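Local coordinates for kinetochore protein mis18 (Schizosaccharomyces pombe, PDB 5J6P) that helps recruit the centromeric histone CENP-A as part of a larger complex, and keeps histones deacetylated in the central core of centromeres, at residues 6-9 / 14-17; 20-25 / 30-35; 58-63 / 67-72. All coordinates share one frame; numbering follows the deposited sequence.

The three contacts are antiparallel beta hairpins of the zinc-binding Yippee-like (beta-tent) part of the longer Mis18 protein, and they follow one another along the chain, each closing before the next opens. Contact 1 lies in a three-stranded sheet, while contacts 2 and 3 belong to a six-stranded sheet and stand on opposite sides of the chain's centre, their own centres about 15 Å apart and their nearest atoms about 7 Å apart. Contact 1 lies about 13 Å, centre to centre, from each of the others and touches both: it meets contact 2 through apolar packing and shares the zinc ion with contact 3. The metal thus ties together the turn ends of hairpins from different sheets.

Contact 1 (6-9 / 14-17); sequences VFQC and QIVG. With ZN (zinc ion), chain D.
Val6 swings CG1 over beside its own carbonyl carbon (chi1 157°), and Ile15 sets CG1 beside its backbone N (chi1 -74°); these torsions bring the two CG1 atoms to 3.7 Å, with the side chains crossing at about a right angle. They belong to a beta hairpin with Cys9 near the end of its first strand and Cys12 in the turn, a CxxC pair of the zinc site. Ile15 CG1 touches two residues of strand 6-9 at once, Val6 CG1 and, also at 3.7 Å, Gln8 CG. Across this surface the second subunit continues the packing, with its own Gln8 and Ile15 meeting Ile15 and Gln8 here.

Between Phe7 and Gln8 the register slips by one residue, a beta bulge. Phe7 spends its two backbone groups on different residues: its N gives a 2.8 Å hydrogen bond to Gly17 O, and its O receives Val16 N at 2.8 Å. Val16 is thereby the extra residue, and its CG2 rests 4.0 Å from Phe7 CB. Gly17 O also approaches the Phe7 ring obliquely, 3.5 Å from CD2. A large aromatic side chain suits this buried place, where it reaches Leu95 and meets the ring of Phe32.

At the turn end, Cys9 N is held by Gln14 O at 3.0 Å, which probably helps to set the cysteine toward its metal. Cys63 and Cys66 join it from another hairpin, and Cys9 SG reaches the zinc ion at 2.3 Å.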
ATOM      1  N   VAL A   6       0.078  -0.528  -6.546  1.00 79.27           N
ATOM      2  CA  VAL A   6      -0.926  -0.067  -5.583  1.00 78.08           C
ATOM      3  C   VAL A   6      -0.690   1.401  -5.327  1.00 73.97           C
ATOM      4  O   VAL A   6       0.453   1.862  -5.407  1.00 81.45           O
ATOM      5  CB  VAL A   6      -0.808  -0.861  -4.280  1.00 80.05           C
ATOM      6  CG1 VAL A   6      -1.396  -0.117  -3.098  1.00 79.15           C
ATOM      7  CG2 VAL A   6      -1.531  -2.184  -4.436  1.00 80.81           C
ATOM      8  N   PHE A   7      -1.764   2.128  -5.017  1.00 68.48           N
ATOM      9  CA  PHE A   7      -1.703   3.591  -4.929  1.00 66.05           C
ATOM     10  C   PHE A   7      -2.057   4.101  -3.573  1.00 62.90           C
ATOM     11  O   PHE A   7      -3.087   3.694  -3.005  1.00 62.32           O
ATOM     12  CB  PHE A   7      -2.659   4.232  -5.957  1.00 69.89           C
ATOM     13  CG  PHE A   7      -2.366   3.817  -7.355  1.00 69.01           C
ATOM     14  CD1 PHE A   7      -1.197   4.228  -7.957  1.00 69.71           C
ATOM     15  CD2 PHE A   7      -3.200   2.944  -8.032  1.00 69.83           C
ATOM     16  CE1 PHE A   7      -0.878   3.805  -9.227  1.00 68.83           C
ATOM     17  CE2 PHE A   7      -2.891   2.531  -9.309  1.00 67.64           C
ATOM     18  CZ  PHE A   7      -1.734   2.962  -9.903  1.00 64.88           C
ATOM     19  N   GLN A   8      -1.259   5.050  -3.090  1.00 63.88           N
ATOM     20  CA  GLN A   8      -1.498   5.679  -1.791  1.00 68.91           C
ATOM     21  C   GLN A   8      -1.356   7.191  -1.746  1.00 61.64           C
ATOM     22  O   GLN A   8      -0.511   7.750  -2.417  1.00 59.92           O
ATOM     23  CB  GLN A   8      -0.472   5.182  -0.796  1.00 75.69           C
ATOM     24  CG  GLN A   8      -0.190   3.695  -0.731  1.00 73.96           C
ATOM     25  CD  GLN A   8       1.097   3.471   0.026  1.00 78.52           C
ATOM     26  OE1 GLN A   8       1.107   3.118   1.234  1.00 78.27           O
ATOM     27  NE2 GLN A   8       2.194   3.787  -0.644  1.00 75.44           N
ATOM     28  N   CYS A   9      -2.128   7.838  -0.880  1.00 63.62           N
ATOM     29  CA  CYS A   9      -1.950   9.264  -0.627  1.00 64.22           C
ATOM     30  C   CYS A   9      -0.579   9.533   0.001  1.00 64.92           C
ATOM     31  O   CYS A   9      -0.284   9.056   1.097  1.00 71.18           O
ATOM     32  CB  CYS A   9      -3.061   9.792   0.282  1.00 59.33           C
ATOM     33  SG  CYS A   9      -2.611  11.262   1.234  1.00 56.59           S
ATOM     34  N   GLN A  14      -2.636   6.131   3.002  1.00 61.67           N
ATOM     35  CA  GLN A  14      -3.827   5.369   2.786  1.00 62.10           C
ATOM     36  C   GLN A  14      -3.864   4.858   1.357  1.00 61.99           C
ATOM     37  O   GLN A  14      -3.655   5.616   0.413  1.00 67.94           O
ATOM     38  CB  GLN A  14      -5.069   6.212   3.048  1.00 63.88           C
ATOM     39  CG  GLN A  14      -6.324   5.390   2.844  1.00 57.57           C
ATOM     40  CD  GLN A  14      -7.587   6.087   3.270  1.00 61.24           C
ATOM     41  OE1 GLN A  14      -7.754   7.331   3.139  1.00 71.76           O
ATOM     42  NE2 GLN A  14      -8.519   5.287   3.737  1.00 61.66           N
ATOM     43  N   ILE A  15      -4.154   3.577   1.199  1.00 69.36           N
ATOM     44  CA  ILE A  15      -4.288   3.008  -0.131  1.00 76.86           C
ATOM     45  C   ILE A  15      -5.643   3.406  -0.661  1.00 78.28           C
ATOM     46  O   ILE A  15      -6.634   3.154   0.003  1.00 68.51           O
ATOM     47  CB  ILE A  15      -4.185   1.481  -0.126  1.00 76.16           C
ATOM     48  CG1 ILE A  15      -2.730   1.089   0.097  1.00 80.27           C
ATOM     49  CG2 ILE A  15      -4.699   0.883  -1.426  1.00 71.34           C
ATOM     50  CD1 ILE A  15      -2.552  -0.333   0.592  1.00 82.62           C
ATOM     51  N   VAL A  16      -5.657   3.998  -1.858  1.00 74.80           N
ATOM     52  CA  VAL A  16      -6.893   4.447  -2.505  1.00 77.02           C
ATOM     53  C   VAL A  16      -7.339   3.546  -3.673  1.00 79.31           C
ATOM     54  O   VAL A  16      -8.521   3.482  -4.001  1.00 79.85           O
ATOM     55  CB  VAL A  16      -6.764   5.911  -2.960  1.00 80.22           C
ATOM     56  CG1 VAL A  16      -6.406   6.811  -1.771  1.00 76.18           C
ATOM     57  CG2 VAL A  16      -5.741   6.062  -4.085  1.00 83.07           C
ATOM     58  N   GLY A  17      -6.396   2.862  -4.308  1.00 72.76           N
ATOM     59  CA  GLY A  17      -6.731   1.783  -5.216  1.00 78.09           C
ATOM     60  C   GLY A  17      -5.508   1.122  -5.790  1.00 79.29           C
ATOM     61  O   GLY A  17      -4.405   1.279  -5.250  1.00 85.46           O
TER
HETATM   62 ZN    ZN D 201      -4.175  11.099   2.911  1.00 20.00          ZN

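Contact 2 (20-25 / 30-35); sequences NAWVIS and LSFTLS
A beta hairpin at the edge of the six-stranded sheet carries a classic beta bulge here, with Val23 and Ile24 together facing Thr33. Thr33 N donates to Ile24 O at 3.0 Å, whereas the bond from Val23 N to Thr33 O is weak, at 3.2 Å and bent. Beside it the Val23 methyl CG2 leans on Ser35, 3.7 Å from its CB, and Ile24 and Thr33 lie side by side, the Ile24 CG2 methyl against Thr33 CB.

Opposite the face of Ile24 and Thr33 stand Trp22, Ser25, Phe32 and Leu34. The planes of the Trp22 six-membered ring and the Phe32 ring are 5° from parallel, yet slid apart to 5.8 Å between centroids, so they barely overlap. What touches is the outer rim of the indole, with CH2 3.9 Å from Phe32 CB; trans chi1 (-180°) carries the indole across to the opposite strand. Leu34 CD1 lies at the edge of the Phe32 ring, in its plane.

Where the segments part, Ala21 O takes two donors from one residue: Ser35 N at 2.9 Å, in the carbonyl plane, and Ser35 OG at 3.1 Å, tilted from it. The backbone N-H would serve in almost any residue; the short serine hydroxyl adds the second bond, so this carbonyl is gripped twice and the hairpin is pinned just where regular strand pairing stops.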
ATOM      1  N   ASN A  20      -5.405  -2.555 -11.164  1.00 81.47           N
ATOM      2  CA  ASN A  20      -6.397  -3.400 -11.805  1.00 82.91           C
ATOM      3  C   ASN A  20      -7.702  -2.722 -12.201  1.00 82.15           C
ATOM      4  O   ASN A  20      -8.334  -3.144 -13.178  1.00 84.34           O
ATOM      5  CB  ASN A  20      -6.583  -4.675 -10.985  1.00 84.21           C
ATOM      6  CG  ASN A  20      -5.318  -5.524 -10.988  1.00 82.41           C
ATOM      7  OD1 ASN A  20      -4.313  -5.201 -11.670  1.00 77.61           O
ATOM      8  ND2 ASN A  20      -5.345  -6.596 -10.238  1.00 88.95           N
ATOM      9  N   ALA A  21      -8.068  -1.648 -11.502  1.00 78.53           N
ATOM     10  CA  ALA A  21      -9.135  -0.754 -11.959  1.00 74.72           C
ATOM     11  C   ALA A  21      -8.675   0.391 -12.914  1.00 77.26           C
ATOM     12  O   ALA A  21      -9.422   1.366 -13.117  1.00 78.74           O
ATOM     13  CB  ALA A  21      -9.878  -0.173 -10.773  1.00 78.56           C
ATOM     14  N   TRP A  22      -7.495   0.270 -13.523  1.00 67.72           N
ATOM     15  CA  TRP A  22      -6.994   1.307 -14.428  1.00 75.83           C
ATOM     16  C   TRP A  22      -7.878   1.452 -15.661  1.00 88.84           C
ATOM     17  O   TRP A  22      -8.592   0.511 -16.060  1.00 88.11           O
ATOM     18  CB  TRP A  22      -5.568   0.997 -14.809  1.00 77.60           C
ATOM     19  CG  TRP A  22      -4.869   1.913 -15.707  1.00 83.36           C
ATOM     20  CD1 TRP A  22      -4.972   1.961 -17.064  1.00 86.04           C
ATOM     21  CD2 TRP A  22      -3.822   2.826 -15.346  1.00 89.69           C
ATOM     22  NE1 TRP A  22      -4.083   2.885 -17.572  1.00 94.44           N
ATOM     23  CE2 TRP A  22      -3.363   3.429 -16.543  1.00 93.62           C
ATOM     24  CE3 TRP A  22      -3.222   3.196 -14.122  1.00 93.55           C
ATOM     25  CZ2 TRP A  22      -2.350   4.412 -16.557  1.00103.13           C
ATOM     26  CZ3 TRP A  22      -2.199   4.182 -14.127  1.00 93.28           C
ATOM     27  CH2 TRP A  22      -1.777   4.773 -15.344  1.00101.49           C
ATOM     28  N   VAL A  23      -7.858   2.673 -16.201  1.00 96.20           N
ATOM     29  CA  VAL A  23      -8.704   3.102 -17.308  1.00 89.45           C
ATOM     30  C   VAL A  23      -7.842   3.763 -18.360  1.00 89.84           C
ATOM     31  O   VAL A  23      -7.724   3.250 -19.474  1.00 93.85           O
ATOM     32  CB  VAL A  23      -9.772   4.110 -16.840  1.00 96.44           C
ATOM     33  CG1 VAL A  23     -10.516   4.716 -18.032  1.00 96.37           C
ATOM     34  CG2 VAL A  23     -10.739   3.448 -15.861  1.00 97.19           C
ATOM     35  N   ILE A  24      -7.246   4.894 -17.993  1.00 82.77           N
ATOM     36  CA  ILE A  24      -6.454   5.718 -18.911  1.00 89.46           C
ATOM     37  C   ILE A  24      -5.607   6.641 -18.047  1.00 86.54           C
ATOM     38  O   ILE A  24      -5.850   6.684 -16.844  1.00 92.81           O
ATOM     39  CB  ILE A  24      -7.400   6.556 -19.793  1.00 96.14           C
ATOM     40  CG1 ILE A  24      -6.652   7.420 -20.842  1.00102.46           C
ATOM     41  CG2 ILE A  24      -8.285   7.437 -18.915  1.00 88.93           C
ATOM     42  CD1 ILE A  24      -5.697   6.673 -21.761  1.00113.59           C
ATOM     43  N   SER A  25      -4.627   7.347 -18.628  1.00 84.59           N
ATOM     44  CA  SER A  25      -3.949   8.475 -17.964  1.00 90.85           C
ATOM     45  C   SER A  25      -3.341   9.512 -18.924  1.00 90.79           C
ATOM     46  O   SER A  25      -3.143   9.223 -20.096  1.00107.17           O
ATOM     47  CB  SER A  25      -2.860   7.925 -17.065  1.00 92.65           C
ATOM     48  OG  SER A  25      -1.854   7.337 -17.845  1.00 96.20           O
ATOM     49  N   LEU A  30      -0.476  15.436 -15.760  1.00100.99           N
ATOM     50  CA  LEU A  30       0.231  14.742 -14.688  1.00 96.67           C
ATOM     51  C   LEU A  30      -0.796  14.087 -13.777  1.00 81.38           C
ATOM     52  O   LEU A  30      -0.760  14.299 -12.568  1.00 76.86           O
ATOM     53  CB  LEU A  30       1.160  15.711 -13.924  1.00103.81           C
ATOM     54  CG  LEU A  30       2.227  16.484 -14.751  1.00109.67           C
ATOM     55  CD1 LEU A  30       2.258  17.964 -14.362  1.00109.95           C
ATOM     56  CD2 LEU A  30       3.633  15.871 -14.684  1.00 98.44           C
ATOM     57  N   SER A  31      -1.706  13.323 -14.403  1.00 74.89           N
ATOM     58  CA  SER A  31      -2.879  12.677 -13.777  1.00 76.01           C
ATOM     59  C   SER A  31      -3.054  11.238 -14.265  1.00 76.12           C
ATOM     60  O   SER A  31      -2.467  10.859 -15.277  1.00 79.53           O
ATOM     61  CB  SER A  31      -4.170  13.429 -14.132  1.00 77.94           C
ATOM     62  OG  SER A  31      -4.879  12.833 -15.227  1.00 83.08           O
ATOM     63  N   PHE A  32      -3.885  10.452 -13.573  1.00 71.89           N
ATOM     64  CA  PHE A  32      -4.282   9.105 -14.062  1.00 75.40           C
ATOM     65  C   PHE A  32      -5.657   8.727 -13.528  1.00 70.12           C
ATOM     66  O   PHE A  32      -6.127   9.291 -12.573  1.00 80.84           O
ATOM     67  CB  PHE A  32      -3.245   8.021 -13.705  1.00 78.77           C
ATOM     68  CG  PHE A  32      -3.151   7.724 -12.231  1.00 79.92           C
ATOM     69  CD1 PHE A  32      -2.292   8.462 -11.401  1.00 80.54           C
ATOM     70  CD2 PHE A  32      -3.926   6.729 -11.663  1.00 72.59           C
ATOM     71  CE1 PHE A  32      -2.211   8.199 -10.036  1.00 75.70           C
ATOM     72  CE2 PHE A  32      -3.862   6.482 -10.291  1.00 77.33           C
ATOM     73  CZ  PHE A  32      -3.005   7.211  -9.481  1.00 71.12           C
ATOM     74  N   THR A  33      -6.307   7.750 -14.122  1.00 71.40           N
ATOM     75  CA  THR A  33      -7.739   7.648 -13.944  1.00 74.04           C
ATOM     76  C   THR A  33      -8.141   6.191 -13.750  1.00 71.09           C
ATOM     77  O   THR A  33      -7.647   5.325 -14.448  1.00 71.49           O
ATOM     78  CB  THR A  33      -8.480   8.330 -15.146  1.00 77.91           C
ATOM     79  OG1 THR A  33      -7.990   9.688 -15.348  1.00 71.32           O
ATOM     80  CG2 THR A  33      -9.997   8.326 -14.931  1.00 68.95           C
ATOM     81  N   LEU A  34      -9.040   5.965 -12.794  1.00 64.99           N
ATOM     82  CA  LEU A  34      -9.378   4.654 -12.298  1.00 73.70           C
ATOM     83  C   LEU A  34     -10.880   4.564 -12.231  1.00 70.96           C
ATOM     84  O   LEU A  34     -11.527   5.535 -11.909  1.00 72.20           O
ATOM     85  CB  LEU A  34      -8.835   4.458 -10.857  1.00 78.90           C
ATOM     86  CG  LEU A  34      -7.508   3.764 -10.455  1.00 84.13           C
ATOM     87  CD1 LEU A  34      -6.280   4.260 -11.206  1.00 82.31           C
ATOM     88  CD2 LEU A  34      -7.280   3.904  -8.947  1.00 80.07           C
ATOM     89  N   SER A  35     -11.398   3.368 -12.444  1.00 72.75           N
ATOM     90  CA  SER A  35     -12.808   3.086 -12.452  1.00 76.80           C
ATOM     91  C   SER A  35     -13.299   2.645 -11.102  1.00 84.30           C
ATOM     92  O   SER A  35     -14.513   2.402 -10.908  1.00 80.21           O
ATOM     93  CB  SER A  35     -13.084   1.955 -13.451  1.00 83.93           C
ATOM     94  OG  SER A  35     -12.474   0.738 -13.038  1.00 83.83           O
TER

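Contact 3 (58-63 / 67-72). With ZN (zinc ion), chain D.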
ATOM      1  N   TYR A  58     -15.833  19.210 -12.749  1.00 80.34           N
ATOM      2  CA  TYR A  58     -15.379  18.242 -11.772  1.00 78.57           C
ATOM      3  C   TYR A  58     -15.604  18.704 -10.355  1.00 78.69           C
ATOM      4  O   TYR A  58     -15.622  19.895 -10.049  1.00 83.68           O
ATOM      5  CB  TYR A  58     -13.910  17.975 -11.966  1.00 76.63           C
ATOM      6  CG  TYR A  58     -13.014  19.127 -11.570  1.00 76.26           C
ATOM      7  CD1 TYR A  58     -12.606  19.288 -10.251  1.00 82.48           C
ATOM      8  CD2 TYR A  58     -12.533  20.014 -12.511  1.00 75.56           C
ATOM      9  CE1 TYR A  58     -11.768  20.312  -9.884  1.00 79.79           C
ATOM     10  CE2 TYR A  58     -11.690  21.044 -12.149  1.00 78.01           C
ATOM     11  CZ  TYR A  58     -11.321  21.187 -10.830  1.00 77.50           C
ATOM     12  OH  TYR A  58     -10.489  22.195 -10.441  1.00 78.87           O
ATOM     13  N   SER A  59     -15.772  17.723  -9.492  1.00 82.74           N
ATOM     14  CA  SER A  59     -15.746  17.910  -8.057  1.00 80.47           C
ATOM     15  C   SER A  59     -14.407  17.371  -7.539  1.00 75.17           C
ATOM     16  O   SER A  59     -13.913  16.355  -8.031  1.00 76.07           O
ATOM     17  CB  SER A  59     -16.917  17.175  -7.436  1.00 80.92           C
ATOM     18  OG  SER A  59     -18.112  17.880  -7.715  1.00 89.88           O
ATOM     19  N   GLU A  60     -13.819  18.062  -6.568  1.00 76.61           N
ATOM     20  CA  GLU A  60     -12.570  17.633  -5.945  1.00 70.21           C
ATOM     21  C   GLU A  60     -12.673  16.319  -5.150  1.00 69.25           C
ATOM     22  O   GLU A  60     -13.695  16.083  -4.520  1.00 66.37           O
ATOM     23  CB  GLU A  60     -12.091  18.722  -5.035  1.00 73.31           C
ATOM     24  CG  GLU A  60     -11.491  19.887  -5.796  1.00 78.40           C
ATOM     25  CD  GLU A  60     -10.904  20.932  -4.872  1.00 80.23           C
ATOM     26  OE1 GLU A  60     -11.506  21.152  -3.784  1.00 84.80           O
ATOM     27  OE2 GLU A  60      -9.852  21.514  -5.239  1.00 79.48           O
ATOM     28  N   LEU A  61     -11.626  15.470  -5.231  1.00 70.49           N
ATOM     29  CA  LEU A  61     -11.483  14.255  -4.398  1.00 71.37           C
ATOM     30  C   LEU A  61     -10.478  14.454  -3.267  1.00 69.59           C
ATOM     31  O   LEU A  61      -9.312  14.831  -3.529  1.00 63.04           O
ATOM     32  CB  LEU A  61     -10.942  13.095  -5.203  1.00 84.33           C
ATOM     33  CG  LEU A  61     -11.808  12.203  -6.053  1.00 89.13           C
ATOM     34  CD1 LEU A  61     -10.923  11.109  -6.645  1.00 87.23           C
ATOM     35  CD2 LEU A  61     -12.922  11.632  -5.197  1.00 87.00           C
ATOM     36  N   SER A  62     -10.910  14.129  -2.039  1.00 77.08           N
ATOM     37  CA  SER A  62     -10.094  14.238  -0.802  1.00 71.20           C
ATOM     38  C   SER A  62      -9.807  12.870  -0.134  1.00 67.22           C
ATOM     39  O   SER A  62     -10.676  12.008  -0.187  1.00 65.00           O
ATOM     40  CB  SER A  62     -10.850  15.108   0.177  1.00 72.29           C
ATOM     41  OG  SER A  62     -11.007  16.435  -0.316  1.00 72.58           O
ATOM     42  N   CYS A  63      -8.642  12.722   0.490  1.00 65.38           N
ATOM     43  CA  CYS A  63      -8.314  11.519   1.243  1.00 67.21           C
ATOM     44  C   CYS A  63      -8.988  11.563   2.612  1.00 66.54           C
ATOM     45  O   CYS A  63      -8.580  12.319   3.493  1.00 71.81           O
ATOM     46  CB  CYS A  63      -6.800  11.380   1.404  1.00 71.17           C
ATOM     47  SG  CYS A  63      -6.286  10.405   2.837  1.00 57.23           S
ATOM     48  N   ASN A  67      -7.410  14.365   4.649  1.00 68.58           N
ATOM     49  CA  ASN A  67      -8.099  15.545   4.045  1.00 71.81           C
ATOM     50  C   ASN A  67      -7.413  16.233   2.850  1.00 66.90           C
ATOM     51  O   ASN A  67      -7.850  17.252   2.419  1.00 66.12           O
ATOM     52  CB  ASN A  67      -8.379  16.601   5.105  1.00 64.83           C
ATOM     53  CG  ASN A  67      -9.226  16.068   6.227  1.00 64.11           C
ATOM     54  OD1 ASN A  67     -10.241  15.413   6.005  1.00 62.78           O
ATOM     55  ND2 ASN A  67      -8.809  16.332   7.446  1.00 81.60           N
ATOM     56  N   GLU A  68      -6.363  15.661   2.304  1.00 67.59           N
ATOM     57  CA  GLU A  68      -5.673  16.263   1.221  1.00 61.62           C
ATOM     58  C   GLU A  68      -6.499  16.094  -0.062  1.00 68.49           C
ATOM     59  O   GLU A  68      -7.186  15.092  -0.269  1.00 65.92           O
ATOM     60  CB  GLU A  68      -4.309  15.589   1.070  1.00 69.99           C
ATOM     61  CG  GLU A  68      -3.292  16.420   0.316  1.00 77.17           C
ATOM     62  CD  GLU A  68      -2.629  17.483   1.173  1.00 78.05           C
ATOM     63  OE1 GLU A  68      -3.258  18.006   2.097  1.00 76.50           O
ATOM     64  OE2 GLU A  68      -1.460  17.804   0.912  1.00 97.70           O
ATOM     65  N   VAL A  69      -6.439  17.115  -0.904  1.00 68.12           N
ATOM     66  CA  VAL A  69      -7.042  17.078  -2.195  1.00 73.00           C
ATOM     67  C   VAL A  69      -6.030  16.355  -3.067  1.00 76.88           C
ATOM     68  O   VAL A  69      -4.881  16.802  -3.229  1.00 79.14           O
ATOM     69  CB  VAL A  69      -7.411  18.494  -2.702  1.00 78.04           C
ATOM     70  CG1 VAL A  69      -7.885  18.460  -4.145  1.00 78.21           C
ATOM     71  CG2 VAL A  69      -8.528  19.066  -1.846  1.00 72.34           C
ATOM     72  N   ILE A  70      -6.479  15.217  -3.588  1.00 77.48           N
ATOM     73  CA  ILE A  70      -5.638  14.264  -4.312  1.00 76.65           C
ATOM     74  C   ILE A  70      -6.135  13.980  -5.714  1.00 75.51           C
ATOM     75  O   ILE A  70      -5.495  13.240  -6.448  1.00 88.41           O
ATOM     76  CB  ILE A  70      -5.525  12.885  -3.566  1.00 74.27           C
ATOM     77  CG1 ILE A  70      -6.893  12.248  -3.357  1.00 70.26           C
ATOM     78  CG2 ILE A  70      -4.804  13.032  -2.230  1.00 73.20           C
ATOM     79  CD1 ILE A  70      -6.811  10.868  -2.769  1.00 76.00           C
ATOM     80  N   GLY A  71      -7.274  14.534  -6.094  1.00 83.80           N
ATOM     81  CA  GLY A  71      -7.831  14.230  -7.406  1.00 85.53           C
ATOM     82  C   GLY A  71      -9.118  14.956  -7.706  1.00 73.99           C
ATOM     83  O   GLY A  71      -9.369  16.054  -7.180  1.00 78.15           O
ATOM     84  N   LYS A  72      -9.925  14.322  -8.549  1.00 72.82           N
ATOM     85  CA  LYS A  72     -11.218  14.859  -8.965  1.00 74.35           C
ATOM     86  C   LYS A  72     -12.076  13.863  -9.683  1.00 73.25           C
ATOM     87  O   LYS A  72     -11.584  12.879 -10.236  1.00 79.33           O
ATOM     88  CB  LYS A  72     -11.031  16.065  -9.878  1.00 71.47           C
ATOM     89  CG  LYS A  72      -9.741  16.059 -10.640  1.00 72.47           C
ATOM     90  CD  LYS A  72      -9.666  17.260 -11.539  1.00 81.72           C
ATOM     91  CE  LYS A  72      -9.232  18.516 -10.822  1.00 77.70           C
ATOM     92  NZ  LYS A  72      -7.758  18.633 -10.873  1.00 81.77           N
TER
HETATM   93 ZN    ZN D 201      -4.175  11.099   2.911  1.00 20.00          ZN
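Strands 58-63 and 69-72 run antiparallel at 143°, and both Ile70 and Gly71 face Leu61 in a classic beta bulge. Leu61 O takes Ile70 N at 2.9 Å and, more weakly, Gly71 N; Leu61 N reaches Gly71 O at 3.0 Å, approaching from above the carbonyl plane. Gly71 has no side chain on the face where Leu61 projects, which leaves that space to the leucine.

At the far end from the metal, a bend of Lys72 at chi3 (81°) lays CE over one face of the Tyr58 ring, and a second at chi4 (90°) directs NZ. CE is 3.4 Å from the ring centroid in a CH-pi contact, and NZ is 4.7 Å from it in a cation-pi interaction. A long, flexible lysine suits this role because both its methylenes and its charge can use the ring. With an alanine here in place of the tyrosine, Lys72 would probably lose that aromatic face, leaving its folded chain free to swing away. Midway, the Glu60 side chain crosses Val69 at about a right angle, its OE2 near Val69 CG1 and in a long, weak ion pair with Lys49.

Toward the turn, Cys63 N is bound by Glu68 O at 2.9 Å, and Cys63 SG holds the zinc ion at 2.2 Å. Glu68 turns its carboxylate away to a salt bridge with Lys94. In the sheet, strand 42-50 flanks this hairpin on one side, where Glu45 bonds Ser62 OG and Arg43 bonds Asn67; on the other, strand 88-91 pairs with strand 69-76, and its Phe90 packs on both Leu61 and Ile70.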